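Local coordinates for period circadian protein homolog 2 (Mus musculus, PDB 3GDI) that takes part in the mammalian circadian clock as a PERIOD protein whose tandem PAS domains probably mediate protein-protein interactions in transcriptional regulation, at residues K217-A222 / T246-F251. Sequence-based numbering, arbitrary orientation.
Sequences KKILQA and TSWSSF
Ile219 reaches the strand with two branches: CG1 lies anti to its own carbonyl carbon (chi1 -70°) and runs out fully extended to CD1, while CG2 lies anti to the backbone N, which directs one branch to Trp248 and the other to Ser250, the residues before and after Ser249. CD1 rests against CB of Trp248 at 3.8 Å, at the root of the indole, the isoleucine arm slanting across the tryptophan side chain. The ring itself continues away from the helix, one face taken by CG2 of Thr246, and His266 of strand 259-268 meets it edge-to-face. On the other branch, CG2 of Ile219 packs on CB of Ser250 at 3.7 Å. Ser250 turns its hydroxyl between its backbone N and carbonyl carbon (chi1 55°), which points OG at a water 2.8 Å away; that water donates to Ile219 O at 2.5 Å, a short distance for such a bond. No direct hydrogen bond joins the two segments, so the bridge through the water is the one polar link beside the apolar contact. Phe227 and Ile262, from the strands flanking 241-252, also touch Ile219. Cut back to an alanine, Ile219 would probably leave a gap over Trp248 CB and Ser250 CB, leaving the water bridge to join the two segments. Ser249 faces the other way, its OG hydrogen-bonded to Gly224 O and its side chain packed on Pro254 of the second subunit. The axes of 217-221 and 246-251 approach to 7.9 Å and cross at -53°; helix 209-221 lies against the five-stranded antiparallel sheet, in 2-1-5-4-3 order, of a PAS fold.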
loop_
_atom_site.group_PDB
_atom_site.type_symbol
_atom_site.label_atom_id
_atom_site.label_comp_id
_atom_site.label_asym_id
_atom_site.label_seq_id
_atom_site.Cartn_x
_atom_site.Cartn_y
_atom_site.Cartn_z
ATOM N N LYS A 217 9.513 -0.602 -22.262
ATOM C CA LYS A 217 10.251 0.303 -23.139
ATOM C C LYS A 217 9.266 1.186 -23.900
ATOM O O LYS A 217 9.483 2.388 -24.045
ATOM C CB LYS A 217 11.112 -0.479 -24.129
ATOM C CG LYS A 217 12.210 -1.268 -23.461
ATOM C CD LYS A 217 13.322 -1.631 -24.429
ATOM C CE LYS A 217 14.540 -2.153 -23.668
ATOM N NZ LYS A 217 15.652 -2.533 -24.578
ATOM N N LYS A 218 8.180 0.592 -24.382
ATOM C CA LYS A 218 7.191 1.373 -25.103
ATOM C C LYS A 218 6.442 2.288 -24.140
ATOM O O LYS A 218 6.067 3.401 -24.504
ATOM C CB LYS A 218 6.188 0.471 -25.826
ATOM C CG LYS A 218 6.809 -0.432 -26.878
ATOM C CD LYS A 218 5.733 -1.174 -27.685
ATOM C CE LYS A 218 6.336 -2.214 -28.644
ATOM N NZ LYS A 218 7.271 -1.621 -29.644
ATOM N N ILE A 219 6.228 1.825 -22.912
ATOM C CA ILE A 219 5.500 2.626 -21.934
ATOM C C ILE A 219 6.167 3.956 -21.619
ATOM O O ILE A 219 5.512 4.991 -21.636
ATOM C CB ILE A 219 5.294 1.869 -20.605
ATOM C CG1 ILE A 219 4.297 0.726 -20.804
ATOM C CG2 ILE A 219 4.791 2.822 -19.537
ATOM C CD1 ILE A 219 4.053 -0.085 -19.548
ATOM N N LEU A 220 7.460 3.950 -21.322
ATOM C CA LEU A 220 8.085 5.219 -21.004
ATOM C C LEU A 220 8.307 5.996 -22.293
ATOM O O LEU A 220 8.388 7.224 -22.286
ATOM C CB LEU A 220 9.397 5.023 -20.226
ATOM C CG LEU A 220 10.711 4.729 -20.945
ATOM C CD1 LEU A 220 11.845 4.771 -19.925
ATOM C CD2 LEU A 220 10.636 3.384 -21.635
ATOM N N GLN A 221 8.376 5.273 -23.403
ATOM C CA GLN A 221 8.550 5.901 -24.703
ATOM C C GLN A 221 7.248 6.623 -25.060
ATOM O O GLN A 221 7.262 7.716 -25.618
ATOM C CB GLN A 221 8.872 4.835 -25.753
ATOM C CG GLN A 221 8.919 5.334 -27.189
ATOM C CD GLN A 221 8.911 4.197 -28.213
ATOM O OE1 GLN A 221 8.833 4.434 -29.422
ATOM N NE2 GLN A 221 8.989 2.957 -27.729
ATOM N N ALA A 222 6.124 6.005 -24.718
ATOM C CA ALA A 222 4.812 6.575 -24.996
ATOM C C ALA A 222 4.522 7.773 -24.101
ATOM O O ALA A 222 3.519 8.469 -24.284
ATOM C CB ALA A 222 3.735 5.513 -24.808
ATOM N N THR A 246 -4.468 -6.194 -23.242
ATOM C CA THR A 246 -4.122 -5.118 -22.342
ATOM C C THR A 246 -3.798 -3.778 -22.944
ATOM O O THR A 246 -3.283 -3.678 -24.052
ATOM C CB THR A 246 -2.930 -5.531 -21.466
ATOM O OG1 THR A 246 -3.250 -6.741 -20.763
ATOM C CG2 THR A 246 -2.597 -4.436 -20.469
ATOM N N SER A 247 -4.113 -2.747 -22.178
ATOM C CA SER A 247 -3.830 -1.373 -22.550
ATOM C C SER A 247 -2.887 -0.881 -21.447
ATOM O O SER A 247 -3.214 -0.961 -20.268
ATOM C CB SER A 247 -5.113 -0.554 -22.560
ATOM O OG SER A 247 -4.815 0.828 -22.464
ATOM N N TRP A 248 -1.715 -0.390 -21.829
ATOM C CA TRP A 248 -0.741 0.067 -20.851
ATOM C C TRP A 248 -0.530 1.580 -20.792
ATOM O O TRP A 248 -0.559 2.265 -21.814
ATOM C CB TRP A 248 0.610 -0.602 -21.100
ATOM C CG TRP A 248 0.603 -2.086 -20.915
ATOM C CD1 TRP A 248 0.557 -3.036 -21.897
ATOM C CD2 TRP A 248 0.611 -2.800 -19.662
ATOM N NE1 TRP A 248 0.534 -4.295 -21.335
ATOM C CE2 TRP A 248 0.562 -4.178 -19.966
ATOM C CE3 TRP A 248 0.646 -2.404 -18.314
ATOM C CZ2 TRP A 248 0.544 -5.164 -18.974
ATOM C CZ3 TRP A 248 0.627 -3.380 -17.328
ATOM C CH2 TRP A 248 0.576 -4.747 -17.665
ATOM N N SER A 249 -0.305 2.085 -19.579
ATOM C CA SER A 249 -0.069 3.508 -19.366
ATOM C C SER A 249 0.801 3.741 -18.121
ATOM O O SER A 249 1.137 2.799 -17.394
ATOM C CB SER A 249 -1.400 4.240 -19.219
ATOM O OG SER A 249 -1.213 5.637 -19.365
ATOM N N SER A 250 1.179 4.990 -17.871
ATOM C CA SER A 250 2.006 5.280 -16.708
ATOM C C SER A 250 1.665 6.617 -16.093
ATOM O O SER A 250 1.109 7.488 -16.755
ATOM C CB SER A 250 3.485 5.292 -17.099
ATOM O OG SER A 250 3.708 6.196 -18.162
ATOM N N PHE A 251 1.978 6.763 -14.811
ATOM C CA PHE A 251 1.774 8.027 -14.133
ATOM C C PHE A 251 3.184 8.596 -14.000
ATOM O O PHE A 251 4.059 7.958 -13.421
ATOM C CB PHE A 251 1.130 7.825 -12.759
ATOM C CG PHE A 251 -0.320 7.400 -12.819
ATOM C CD1 PHE A 251 -1.176 7.924 -13.790
ATOM C CD2 PHE A 251 -0.838 6.502 -11.890
ATOM C CE1 PHE A 251 -2.533 7.564 -13.831
ATOM C CE2 PHE A 251 -2.185 6.134 -11.919
ATOM C CZ PHE A 251 -3.036 6.667 -12.892
HETATM O O HOH W 1 3.238 5.572 -20.902
#